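Local coordinates for hypothetical membrane spanning protein (Thermus thermophilus, PDB 2VPZ) that probably serves as the membrane-embedded subunit of a polysulfide reductase, binding quinone within its bundle of transmembrane helices, at residues F80-F83 with I89-G92; G104-G109 with R114-A119; L143-M148 with P191-P196; L159-A164 with P170-P175. One frame throughout, in Å; residues are numbered along the deposited sequence.

In the fold
The four contacts lie at or near helix ends of this transmembrane bundle and differ in how they join them. Contacts 1 and 2 both use helix 88-107, the first near its beginning and the second at its far end, with centres about 22 Å apart. Contacts 3 and 4 are the buried pair, while contacts 1 and 2 lie only partly covered. Contact 2 joins two successive helices and contact 4 a helix to the loop leading into the next; both rely on apolar packing. Contact 3 brings two distant loops together beside a second subunit. Only in contact 1 does a hydrogen bond link the two segments, from an indole to a backbone carbonyl.

Contact 1. Residues F80-F83 with I89-G92; sequences FLSF and IWWG
Ser82 and Trp90 meet through a single polar bond, in which the indole NE1 of Trp90 donates to the backbone O of Ser82 at 3.0 Å. The bond is bent, with an N-H...O angle of 142°. The indole nitrogen stands above the carbonyl plane, while the oxygen lies at the edge of the ring, tilted slightly from its plane. Phe83 reaches the indole's far corner, CD1 lying 3.8 Å from Trp90 CH2, and the two ring planes stand nearly perpendicular at 89° in an oblique pairing. The carbonyl carbon of Phe83 covers one face of the indole near its rim. Trp90 extends this far because its CG lies anti to the backbone N (chi1 -179°). A leucine at this position would probably leave the Ser82 carbonyl without its indole donor and the Phe83 ring freer to turn. In the second shell, Ser87 OG bonds to Trp90 N, and Ser82 OG bonds to Trp78 O within the loop. The contact thus ties the loop after helix 46-65 to the first turns of helix 88-107, where Trp94 meets the Trp90 ring, Ile89 touches the quinone-binding Tyr130 of helix 117-136, and another protein of the complex packs against Ser82 and Trp90.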
loop_
_atom_site.group_PDB
_atom_site.type_symbol
_atom_site.label_atom_id
_atom_site.label_comp_id
_atom_site.label_asym_id
_atom_site.label_seq_id
_atom_site.Cartn_x
_atom_site.Cartn_y
_atom_site.Cartn_z
ATOM N N PHE C 80 -19.579 -13.629 -38.621
ATOM C CA PHE C 80 -19.729 -14.906 -39.310
ATOM C C PHE C 80 -18.526 -15.540 -39.997
ATOM O O PHE C 80 -18.633 -16.630 -40.550
ATOM C CB PHE C 80 -20.902 -14.771 -40.275
ATOM C CG PHE C 80 -22.206 -14.460 -39.604
ATOM C CD1 PHE C 80 -22.868 -13.239 -39.806
ATOM C CD2 PHE C 80 -22.746 -15.382 -38.710
ATOM C CE1 PHE C 80 -24.054 -12.950 -39.105
ATOM C CE2 PHE C 80 -23.921 -15.121 -38.003
ATOM C CZ PHE C 80 -24.582 -13.902 -38.196
ATOM N N LEU C 81 -17.387 -14.862 -39.968
ATOM C CA LEU C 81 -16.170 -15.407 -40.578
ATOM C C LEU C 81 -15.114 -15.730 -39.511
ATOM O O LEU C 81 -13.947 -15.892 -39.832
ATOM C CB LEU C 81 -15.576 -14.438 -41.625
ATOM C CG LEU C 81 -16.465 -13.892 -42.759
ATOM C CD1 LEU C 81 -15.993 -12.489 -43.195
ATOM C CD2 LEU C 81 -16.501 -14.849 -43.956
ATOM N N SER C 82 -15.510 -15.808 -38.240
ATOM C CA SER C 82 -14.547 -16.121 -37.196
ATOM C C SER C 82 -15.168 -16.982 -36.085
ATOM O O SER C 82 -16.380 -17.217 -36.044
ATOM C CB SER C 82 -13.908 -14.836 -36.631
ATOM O OG SER C 82 -14.807 -14.120 -35.813
ATOM N N PHE C 83 -14.306 -17.435 -35.176
ATOM C CA PHE C 83 -14.690 -18.303 -34.069
ATOM C C PHE C 83 -14.359 -17.654 -32.693
ATOM O O PHE C 83 -13.191 -17.628 -32.304
ATOM C CB PHE C 83 -13.936 -19.629 -34.269
ATOM C CG PHE C 83 -14.299 -20.704 -33.294
ATOM C CD1 PHE C 83 -15.603 -21.184 -33.221
ATOM C CD2 PHE C 83 -13.332 -21.243 -32.445
ATOM C CE1 PHE C 83 -15.951 -22.194 -32.308
ATOM C CE2 PHE C 83 -13.661 -22.255 -31.521
ATOM C CZ PHE C 83 -14.974 -22.729 -31.454
ATOM N N ILE C 89 -22.144 -12.402 -27.274
ATOM C CA ILE C 89 -22.713 -11.797 -28.481
ATOM C C ILE C 89 -22.397 -12.634 -29.727
ATOM O O ILE C 89 -23.155 -12.636 -30.691
ATOM C CB ILE C 89 -22.245 -10.311 -28.710
ATOM C CG1 ILE C 89 -22.647 -9.432 -27.525
ATOM C CG2 ILE C 89 -22.867 -9.748 -30.030
ATOM C CD1 ILE C 89 -24.088 -8.882 -27.593
ATOM N N TRP C 90 -21.276 -13.345 -29.705
ATOM C CA TRP C 90 -20.929 -14.211 -30.824
ATOM C C TRP C 90 -21.916 -15.417 -30.796
ATOM O O TRP C 90 -22.499 -15.778 -31.833
ATOM C CB TRP C 90 -19.472 -14.660 -30.729
ATOM C CG TRP C 90 -19.045 -15.523 -31.859
ATOM C CD1 TRP C 90 -18.507 -15.134 -33.069
ATOM C CD2 TRP C 90 -19.125 -16.954 -31.907
ATOM N NE1 TRP C 90 -18.252 -16.242 -33.851
ATOM C CE2 TRP C 90 -18.623 -17.368 -33.167
ATOM C CE3 TRP C 90 -19.585 -17.934 -31.006
ATOM C CZ2 TRP C 90 -18.554 -18.732 -33.545
ATOM C CZ3 TRP C 90 -19.521 -19.298 -31.375
ATOM C CH2 TRP C 90 -19.010 -19.676 -32.638
ATOM N N TRP C 91 -22.115 -16.022 -29.622
ATOM C CA TRP C 91 -23.075 -17.123 -29.478
ATOM C C TRP C 91 -24.452 -16.646 -29.988
ATOM O O TRP C 91 -25.049 -17.295 -30.837
ATOM C CB TRP C 91 -23.198 -17.644 -28.034
ATOM C CG TRP C 91 -22.075 -18.587 -27.673
ATOM C CD1 TRP C 91 -20.881 -18.254 -27.094
ATOM C CD2 TRP C 91 -21.977 -20.010 -27.981
ATOM N NE1 TRP C 91 -20.058 -19.354 -27.027
ATOM C CE2 TRP C 91 -20.694 -20.442 -27.560
ATOM C CE3 TRP C 91 -22.846 -20.952 -28.576
ATOM C CZ2 TRP C 91 -20.248 -21.785 -27.704
ATOM C CZ3 TRP C 91 -22.405 -22.302 -28.724
ATOM C CH2 TRP C 91 -21.111 -22.692 -28.285
ATOM N N GLY C 92 -24.911 -15.493 -29.502
ATOM C CA GLY C 92 -26.183 -14.951 -29.936
ATOM C C GLY C 92 -26.395 -14.757 -31.435
ATOM O O GLY C 92 -27.504 -14.957 -31.952
#

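Contact 2. Residues G104-G109 with R114-A119; sequences GLLYLG and RALAWA
Gly104 O, gripped by two backbone N-H groups, lies in the last turns of the helix that presents Leu105 and Leu106 to Leu116. Leu108 N bonds to Gly104 O at 3.2 Å, and Tyr107 N adds a weaker bond. This is the turn of a transmembrane helical hairpin, in which helix 88-107 ends, a short connection follows, and helix 117-136 runs back beside it. Gly109 enters that connection with a positive phi, a conformation that suits glycine. On the returning side, Trp118 N bonds to Arg114 O at 2.8 Å. Between the two limbs the chemistry is purely apolar. Leu116 supplies most of the surface on its side, pointing toward the first helix. Its CG is anti to the carbonyl carbon (chi1 -70°), which sends Leu116 CD1 to Leu105 CB at 3.9 Å. Leu106 and Leu116 lie flank to flank, their side chains running opposite ways. Ala117, just beyond, packs on His39 and Leu40 of helix 16-41, setting a third helix against the hairpin. The closest approach of the whole join is from a branch methyl to a beta carbon, Leu106 CD2 to Leu116 CB at 3.7 Å.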
loop_
_atom_site.group_PDB
_atom_site.type_symbol
_atom_site.label_atom_id
_atom_site.label_comp_id
_atom_site.label_asym_id
_atom_site.label_seq_id
_atom_site.Cartn_x
_atom_site.Cartn_y
_atom_site.Cartn_z
ATOM N N GLY C 104 -36.459 -21.841 -41.438
ATOM C CA GLY C 104 -36.782 -21.488 -42.799
ATOM C C GLY C 104 -37.134 -22.763 -43.575
ATOM O O GLY C 104 -38.176 -22.833 -44.239
ATOM N N LEU C 105 -36.301 -23.792 -43.452
ATOM C CA LEU C 105 -36.527 -25.090 -44.123
ATOM C C LEU C 105 -37.798 -25.828 -43.605
ATOM O O LEU C 105 -38.485 -26.532 -44.373
ATOM C CB LEU C 105 -35.269 -26.000 -44.017
ATOM C CG LEU C 105 -33.890 -25.367 -44.306
ATOM C CD1 LEU C 105 -33.070 -25.216 -43.002
ATOM C CD2 LEU C 105 -33.102 -26.202 -45.326
ATOM N N LEU C 106 -38.099 -25.663 -42.316
ATOM C CA LEU C 106 -39.278 -26.241 -41.656
ATOM C C LEU C 106 -40.551 -25.685 -42.318
ATOM O O LEU C 106 -41.531 -26.408 -42.586
ATOM C CB LEU C 106 -39.275 -25.925 -40.128
ATOM C CG LEU C 106 -38.335 -26.757 -39.223
ATOM C CD1 LEU C 106 -38.283 -26.207 -37.779
ATOM C CD2 LEU C 106 -38.782 -28.239 -39.219
ATOM N N TYR C 107 -40.517 -24.395 -42.605
ATOM C CA TYR C 107 -41.613 -23.691 -43.254
ATOM C C TYR C 107 -41.814 -24.138 -44.728
ATOM O O TYR C 107 -42.938 -24.218 -45.232
ATOM C CB TYR C 107 -41.387 -22.180 -43.193
ATOM C CG TYR C 107 -42.674 -21.442 -43.329
ATOM C CD1 TYR C 107 -43.666 -21.561 -42.346
ATOM C CD2 TYR C 107 -42.974 -20.707 -44.484
ATOM C CE1 TYR C 107 -44.910 -20.982 -42.501
ATOM C CE2 TYR C 107 -44.216 -20.112 -44.658
ATOM C CZ TYR C 107 -45.195 -20.248 -43.660
ATOM O OH TYR C 107 -46.429 -19.691 -43.840
ATOM N N LEU C 108 -40.699 -24.434 -45.398
ATOM C CA LEU C 108 -40.646 -24.873 -46.802
ATOM C C LEU C 108 -40.569 -26.376 -47.004
ATOM O O LEU C 108 -40.236 -26.814 -48.100
ATOM C CB LEU C 108 -39.461 -24.227 -47.539
ATOM C CG LEU C 108 -39.534 -22.819 -48.133
ATOM C CD1 LEU C 108 -40.304 -21.909 -47.176
ATOM C CD2 LEU C 108 -38.123 -22.263 -48.424
ATOM N N GLY C 109 -40.819 -27.154 -45.955
ATOM C CA GLY C 109 -40.718 -28.602 -46.051
ATOM C C GLY C 109 -39.624 -29.097 -46.988
ATOM O O GLY C 109 -39.921 -29.734 -48.014
ATOM N N ARG C 114 -37.519 -33.578 -38.087
ATOM C CA ARG C 114 -37.636 -33.851 -36.641
ATOM C C ARG C 114 -36.194 -33.451 -36.272
ATOM O O ARG C 114 -35.951 -32.771 -35.258
ATOM C CB ARG C 114 -37.877 -35.351 -36.371
ATOM C CG ARG C 114 -38.221 -35.724 -34.908
ATOM C CD ARG C 114 -39.693 -35.735 -34.647
ATOM N NE ARG C 114 -40.025 -36.307 -33.251
ATOM C CZ ARG C 114 -41.392 -36.363 -32.670
ATOM N NH1 ARG C 114 -42.464 -35.845 -33.467
ATOM N NH2 ARG C 114 -41.598 -36.789 -31.468
ATOM N N ALA C 115 -35.268 -33.842 -37.154
ATOM C CA ALA C 115 -33.820 -33.569 -37.091
ATOM C C ALA C 115 -33.544 -32.066 -37.306
ATOM O O ALA C 115 -32.434 -31.549 -37.034
ATOM C CB ALA C 115 -33.065 -34.435 -38.124
ATOM N N LEU C 116 -34.568 -31.388 -37.820
ATOM C CA LEU C 116 -34.610 -29.937 -38.027
ATOM C C LEU C 116 -35.390 -29.362 -36.809
ATOM O O LEU C 116 -35.124 -28.241 -36.393
ATOM C CB LEU C 116 -35.289 -29.517 -39.353
ATOM C CG LEU C 116 -34.560 -29.824 -40.683
ATOM C CD1 LEU C 116 -35.342 -29.281 -41.915
ATOM C CD2 LEU C 116 -33.133 -29.236 -40.637
ATOM N N ALA C 117 -36.334 -30.101 -36.228
ATOM C CA ALA C 117 -37.067 -29.615 -35.038
ATOM C C ALA C 117 -36.227 -29.669 -33.725
ATOM O O ALA C 117 -36.488 -28.899 -32.793
ATOM C CB ALA C 117 -38.416 -30.358 -34.845
ATOM N N TRP C 118 -35.255 -30.589 -33.644
ATOM C CA TRP C 118 -34.343 -30.731 -32.483
ATOM C C TRP C 118 -33.264 -29.643 -32.603
ATOM O O TRP C 118 -32.797 -29.100 -31.593
ATOM C CB TRP C 118 -33.679 -32.119 -32.425
ATOM C CG TRP C 118 -34.498 -33.194 -31.746
ATOM C CD1 TRP C 118 -35.060 -34.300 -32.338
ATOM C CD2 TRP C 118 -34.846 -33.277 -30.345
ATOM N NE1 TRP C 118 -35.720 -35.054 -31.397
ATOM C CE2 TRP C 118 -35.609 -34.456 -30.170
ATOM C CE3 TRP C 118 -34.587 -32.471 -29.224
ATOM C CZ2 TRP C 118 -36.126 -34.853 -28.909
ATOM C CZ3 TRP C 118 -35.102 -32.860 -27.957
ATOM C CH2 TRP C 118 -35.860 -34.045 -27.822
ATOM N N ALA C 119 -32.866 -29.363 -33.844
ATOM C CA ALA C 119 -31.906 -28.294 -34.147
ATOM C C ALA C 119 -32.557 -26.965 -33.693
ATOM O O ALA C 119 -31.941 -26.216 -32.929
ATOM C CB ALA C 119 -31.579 -28.220 -35.666
#

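Contact 3. Residues L143-M148 with P191-P196; sequences LWNGLM and PLTLPP
Leu143 and Leu194 supply the apolar part of this contact, their side chains set roughly perpendicular to each other. Leu143 CD2 rests 3.9 Å from Leu194 CD1, while the other methyl of Leu194, CD2, lies 4.0 Å from Leu143 CA, so the fork of Leu194 embraces both the tip and the root of its partner. In Leu194 CG is anti to the carbonyl carbon (chi1 -61°), which directs the fork toward Leu143. Leu143 is packed further by Ala198, His201 and Leu202 of helix 196-205. Beside this pair, Asn145 and Thr193 face each other obliquely, but the modelled amide orientation is doubtful and its polar details carry little weight. The hydrogen bonds shape each loop separately. Asn145 to Met148 forms a type I turn, with Met148 N bonded to Asn145 O at 3.1 Å, and an inverse gamma turn is centred on Trp144, whose NE1 is held by Leu242 O. Tyr190 OH also bonds to Leu143 O. In the other loop, residues 191-193 form a short 3-10 segment. Packing against a second copy of the protein completes the setting, since Asn145, Leu147 and Thr193 all touch Gly146 of that subunit. In this polytopic membrane protein the two loops lie at the same end of the antiparallel helices 148-166 and 175-189, one leading into helix 148-166 and the other, with Pro195 as N-cap, into helix 196-205.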
loop_
_atom_site.group_PDB
_atom_site.type_symbol
_atom_site.label_atom_id
_atom_site.label_comp_id
_atom_site.label_asym_id
_atom_site.label_seq_id
_atom_site.Cartn_x
_atom_site.Cartn_y
_atom_site.Cartn_z
ATOM N N LEU C 143 -24.331 -4.647 -10.399
ATOM C CA LEU C 143 -25.745 -5.048 -10.526
ATOM C C LEU C 143 -25.949 -6.265 -11.453
ATOM O O LEU C 143 -26.911 -7.015 -11.312
ATOM C CB LEU C 143 -26.664 -3.862 -10.951
ATOM C CG LEU C 143 -26.603 -2.593 -10.067
ATOM C CD1 LEU C 143 -27.804 -1.655 -10.343
ATOM C CD2 LEU C 143 -26.557 -2.993 -8.585
ATOM N N TRP C 144 -25.027 -6.487 -12.390
ATOM C CA TRP C 144 -25.142 -7.624 -13.311
ATOM C C TRP C 144 -24.543 -8.897 -12.775
ATOM O O TRP C 144 -23.636 -9.482 -13.381
ATOM C CB TRP C 144 -24.509 -7.265 -14.659
ATOM C CG TRP C 144 -25.328 -6.242 -15.360
ATOM C CD1 TRP C 144 -26.634 -5.898 -15.078
ATOM C CD2 TRP C 144 -24.944 -5.422 -16.469
ATOM N NE1 TRP C 144 -27.068 -4.928 -15.943
ATOM C CE2 TRP C 144 -26.055 -4.620 -16.811
ATOM C CE3 TRP C 144 -23.761 -5.299 -17.227
ATOM C CZ2 TRP C 144 -26.016 -3.676 -17.881
ATOM C CZ3 TRP C 144 -23.713 -4.373 -18.288
ATOM C CH2 TRP C 144 -24.836 -3.581 -18.605
ATOM N N ASN C 145 -25.053 -9.355 -11.643
ATOM C CA ASN C 145 -24.516 -10.565 -11.036
ATOM C C ASN C 145 -25.111 -11.849 -11.654
ATOM O O ASN C 145 -25.872 -11.792 -12.636
ATOM C CB ASN C 145 -24.692 -10.523 -9.493
ATOM C CG ASN C 145 -26.122 -10.782 -9.029
ATOM O OD1 ASN C 145 -26.444 -10.679 -7.842
ATOM N ND2 ASN C 145 -26.993 -11.125 -9.982
ATOM N N GLY C 146 -24.717 -12.982 -11.082
ATOM C CA GLY C 146 -25.168 -14.284 -11.545
ATOM C C GLY C 146 -26.650 -14.489 -11.837
ATOM O O GLY C 146 -26.977 -15.167 -12.800
ATOM N N LEU C 147 -27.539 -13.904 -11.033
ATOM C CA LEU C 147 -29.007 -14.009 -11.236
ATOM C C LEU C 147 -29.494 -13.563 -12.649
ATOM O O LEU C 147 -30.588 -13.940 -13.088
ATOM C CB LEU C 147 -29.815 -13.244 -10.156
ATOM C CG LEU C 147 -30.729 -13.895 -9.109
ATOM C CD1 LEU C 147 -31.654 -12.823 -8.467
ATOM C CD2 LEU C 147 -31.596 -15.024 -9.720
ATOM N N MET C 148 -28.696 -12.724 -13.321
ATOM C CA MET C 148 -29.012 -12.208 -14.657
ATOM C C MET C 148 -29.078 -13.398 -15.631
ATOM O O MET C 148 -29.795 -13.362 -16.645
ATOM C CB MET C 148 -27.964 -11.194 -15.153
ATOM C CG MET C 148 -27.828 -9.913 -14.314
ATOM S SD MET C 148 -29.342 -8.930 -14.246
ATOM C CE MET C 148 -29.786 -9.082 -12.488
ATOM N N PRO C 191 -32.713 -7.869 -5.331
ATOM C CA PRO C 191 -32.051 -6.813 -4.530
ATOM C C PRO C 191 -31.342 -7.279 -3.239
ATOM O O PRO C 191 -30.377 -6.654 -2.772
ATOM C CB PRO C 191 -33.166 -5.813 -4.205
ATOM C CG PRO C 191 -34.218 -6.057 -5.256
ATOM C CD PRO C 191 -34.117 -7.535 -5.605
ATOM N N LEU C 192 -31.856 -8.367 -2.668
ATOM C CA LEU C 192 -31.353 -8.959 -1.405
ATOM C C LEU C 192 -30.064 -9.769 -1.604
ATOM O O LEU C 192 -29.400 -10.213 -0.652
ATOM C CB LEU C 192 -32.446 -9.846 -0.753
ATOM C CG LEU C 192 -33.786 -9.217 -0.317
ATOM C CD1 LEU C 192 -34.726 -10.277 0.323
ATOM C CD2 LEU C 192 -33.526 -8.050 0.668
ATOM N N THR C 193 -29.722 -9.926 -2.874
ATOM C CA THR C 193 -28.562 -10.658 -3.336
ATOM C C THR C 193 -27.385 -9.690 -3.631
ATOM O O THR C 193 -26.276 -10.120 -3.984
ATOM C CB THR C 193 -28.979 -11.444 -4.640
ATOM O OG1 THR C 193 -28.753 -12.842 -4.469
ATOM C CG2 THR C 193 -28.266 -10.893 -5.886
ATOM N N LEU C 194 -27.586 -8.399 -3.428
ATOM C CA LEU C 194 -26.566 -7.391 -3.728
ATOM C C LEU C 194 -25.813 -6.791 -2.549
ATOM O O LEU C 194 -26.308 -6.837 -1.408
ATOM C CB LEU C 194 -27.190 -6.219 -4.549
ATOM C CG LEU C 194 -27.815 -6.483 -5.944
ATOM C CD1 LEU C 194 -28.740 -5.349 -6.426
ATOM C CD2 LEU C 194 -26.701 -6.719 -6.971
ATOM N N PRO C 195 -24.546 -6.315 -2.772
ATOM C CA PRO C 195 -23.801 -5.725 -1.644
ATOM C C PRO C 195 -24.670 -4.452 -1.307
ATOM O O PRO C 195 -25.296 -3.866 -2.211
ATOM C CB PRO C 195 -22.469 -5.290 -2.272
ATOM C CG PRO C 195 -22.266 -6.198 -3.468
ATOM C CD PRO C 195 -23.653 -6.701 -3.882
ATOM N N PRO C 196 -24.711 -4.015 -0.026
ATOM C CA PRO C 196 -25.463 -2.831 0.413
ATOM C C PRO C 196 -25.504 -1.578 -0.512
ATOM O O PRO C 196 -26.584 -1.041 -0.821
ATOM C CB PRO C 196 -24.853 -2.512 1.776
ATOM C CG PRO C 196 -24.381 -3.848 2.308
ATOM C CD PRO C 196 -23.917 -4.610 1.060
#

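Contact 4. Residues L159-A164 with P170-P175; sequences LALGLA and PWALFP
Leu161 points toward the returning chain and divides its two methyls between different partners. Leu161 CD1 lies 3.9 Å from Pro175 CB, the leucine side chain standing nearly square to the proline ring. Leu161 CD2 turns the other way, to Ala172 CB at 3.9 Å, and also comes to the rim of the Trp171 indole, 4.3 Å from CZ3 and near the ring plane. The fork straddles the loop because CG is anti to the carbonyl carbon (chi1 -68°), which carries both branches outward from the helix. One turn further on, Ala164 repeats the theme with a single methyl, its CB lying 4.0 Å from Trp171 CH2, in an oblique approach, and 4.1 Å from Ala172 CB. The small Ala172 probably lets the backbones come close here, 5.6 Å from Leu161 CA to Ala172 CA. Replacing Leu161 by an alanine would probably open a gap between Pro175 and Ala172 and take away the methyl at the edge of the indole. Trp171 swings back over its own backbone, CG sitting between N and the carbonyl carbon (chi1 53°), and its NE1 is bonded to Glu45 OE2. The contact therefore closes the turn between helix 148-166 and helix 175-189, with Leu161 continuing onto Leu176 and Leu179 of the latter, and with Leu34 and Leu38 of helix 16-41 receiving Trp171.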
loop_
_atom_site.group_PDB
_atom_site.type_symbol
_atom_site.label_atom_id
_atom_site.label_comp_id
_atom_site.label_asym_id
_atom_site.label_seq_id
_atom_site.Cartn_x
_atom_site.Cartn_y
_atom_site.Cartn_z
ATOM N N LEU C 159 -42.651 -13.694 -21.983
ATOM C CA LEU C 159 -42.977 -12.911 -23.201
ATOM C C LEU C 159 -43.590 -13.794 -24.316
ATOM O O LEU C 159 -44.614 -13.436 -24.888
ATOM C CB LEU C 159 -41.757 -12.151 -23.779
ATOM C CG LEU C 159 -41.140 -11.016 -22.940
ATOM C CD1 LEU C 159 -40.005 -10.316 -23.707
ATOM C CD2 LEU C 159 -42.222 -10.005 -22.552
ATOM N N ALA C 160 -42.956 -14.918 -24.628
ATOM C CA ALA C 160 -43.478 -15.806 -25.665
ATOM C C ALA C 160 -44.869 -16.409 -25.329
ATOM O O ALA C 160 -45.791 -16.378 -26.165
ATOM C CB ALA C 160 -42.469 -16.949 -25.987
ATOM N N LEU C 161 -45.023 -16.941 -24.119
ATOM C CA LEU C 161 -46.282 -17.551 -23.661
ATOM C C LEU C 161 -47.419 -16.513 -23.478
ATOM O O LEU C 161 -48.608 -16.826 -23.676
ATOM C CB LEU C 161 -46.062 -18.383 -22.370
ATOM C CG LEU C 161 -45.220 -19.687 -22.486
ATOM C CD1 LEU C 161 -44.804 -20.225 -21.095
ATOM C CD2 LEU C 161 -46.015 -20.749 -23.271
ATOM N N GLY C 162 -47.042 -15.292 -23.106
ATOM C CA GLY C 162 -47.982 -14.197 -22.950
ATOM C C GLY C 162 -48.576 -13.811 -24.305
ATOM O O GLY C 162 -49.763 -13.475 -24.408
ATOM N N LEU C 163 -47.748 -13.877 -25.351
ATOM C CA LEU C 163 -48.111 -13.586 -26.759
ATOM C C LEU C 163 -49.032 -14.733 -27.297
ATOM O O LEU C 163 -50.110 -14.477 -27.871
ATOM C CB LEU C 163 -46.836 -13.440 -27.642
ATOM C CG LEU C 163 -46.821 -12.777 -29.030
ATOM C CD1 LEU C 163 -46.454 -13.799 -30.114
ATOM C CD2 LEU C 163 -48.178 -12.115 -29.344
ATOM N N ALA C 164 -48.598 -15.980 -27.078
ATOM C CA ALA C 164 -49.335 -17.190 -27.469
ATOM C C ALA C 164 -50.763 -17.182 -26.905
ATOM O O ALA C 164 -51.706 -17.589 -27.593
ATOM C CB ALA C 164 -48.580 -18.472 -26.979
ATOM N N PRO C 170 -54.894 -22.405 -26.451
ATOM C CA PRO C 170 -55.344 -23.007 -25.175
ATOM C C PRO C 170 -54.285 -23.505 -24.124
ATOM O O PRO C 170 -54.497 -23.382 -22.899
ATOM C CB PRO C 170 -56.330 -24.112 -25.608
ATOM C CG PRO C 170 -56.530 -23.938 -27.125
ATOM C CD PRO C 170 -55.239 -23.279 -27.584
ATOM N N TRP C 171 -53.197 -24.082 -24.636
ATOM C CA TRP C 171 -52.004 -24.607 -23.904
ATOM C C TRP C 171 -50.985 -23.426 -23.767
ATOM O O TRP C 171 -50.356 -23.089 -24.697
ATOM C CB TRP C 171 -51.288 -25.663 -24.738
ATOM C CG TRP C 171 -50.971 -25.123 -26.161
ATOM C CD1 TRP C 171 -51.704 -25.341 -27.295
ATOM C CD2 TRP C 171 -49.914 -24.186 -26.556
ATOM N NE1 TRP C 171 -51.187 -24.608 -28.341
ATOM C CE2 TRP C 171 -50.099 -23.893 -27.913
ATOM C CE3 TRP C 171 -48.839 -23.557 -25.873
ATOM C CZ2 TRP C 171 -49.246 -22.995 -28.620
ATOM C CZ3 TRP C 171 -48.005 -22.660 -26.551
ATOM C CH2 TRP C 171 -48.216 -22.390 -27.918
ATOM N N ALA C 172 -50.833 -22.795 -22.617
ATOM C CA ALA C 172 -49.911 -21.657 -22.476
ATOM C C ALA C 172 -50.388 -20.779 -21.299
ATOM O O ALA C 172 -49.543 -20.266 -20.552
ATOM C CB ALA C 172 -49.840 -20.802 -23.808
ATOM N N LEU C 173 -51.696 -20.623 -21.111
ATOM C CA LEU C 173 -52.193 -19.823 -19.950
ATOM C C LEU C 173 -51.907 -20.494 -18.596
ATOM O O LEU C 173 -52.025 -19.830 -17.556
ATOM C CB LEU C 173 -53.715 -19.415 -19.976
ATOM C CG LEU C 173 -54.156 -18.709 -18.652
ATOM C CD1 LEU C 173 -53.651 -17.246 -18.586
ATOM C CD2 LEU C 173 -55.683 -18.765 -18.479
ATOM N N PHE C 174 -51.577 -21.786 -18.586
ATOM C CA PHE C 174 -51.186 -22.455 -17.317
ATOM C C PHE C 174 -49.625 -22.334 -17.241
ATOM O O PHE C 174 -49.098 -21.855 -16.223
ATOM C CB PHE C 174 -51.707 -23.927 -17.226
ATOM C CG PHE C 174 -51.084 -24.761 -16.107
ATOM C CD1 PHE C 174 -51.193 -24.397 -14.757
ATOM C CD2 PHE C 174 -50.343 -25.900 -16.432
ATOM C CE1 PHE C 174 -50.560 -25.162 -13.743
ATOM C CE2 PHE C 174 -49.707 -26.670 -15.448
ATOM C CZ PHE C 174 -49.813 -26.301 -14.099
ATOM N N PRO C 175 -48.873 -22.721 -18.309
ATOM C CA PRO C 175 -47.404 -22.564 -18.221
ATOM C C PRO C 175 -47.041 -21.054 -18.003
ATOM O O PRO C 175 -46.084 -20.745 -17.296
ATOM C CB PRO C 175 -46.863 -23.117 -19.550
ATOM C CG PRO C 175 -48.079 -23.238 -20.467
ATOM C CD PRO C 175 -49.268 -23.422 -19.533
#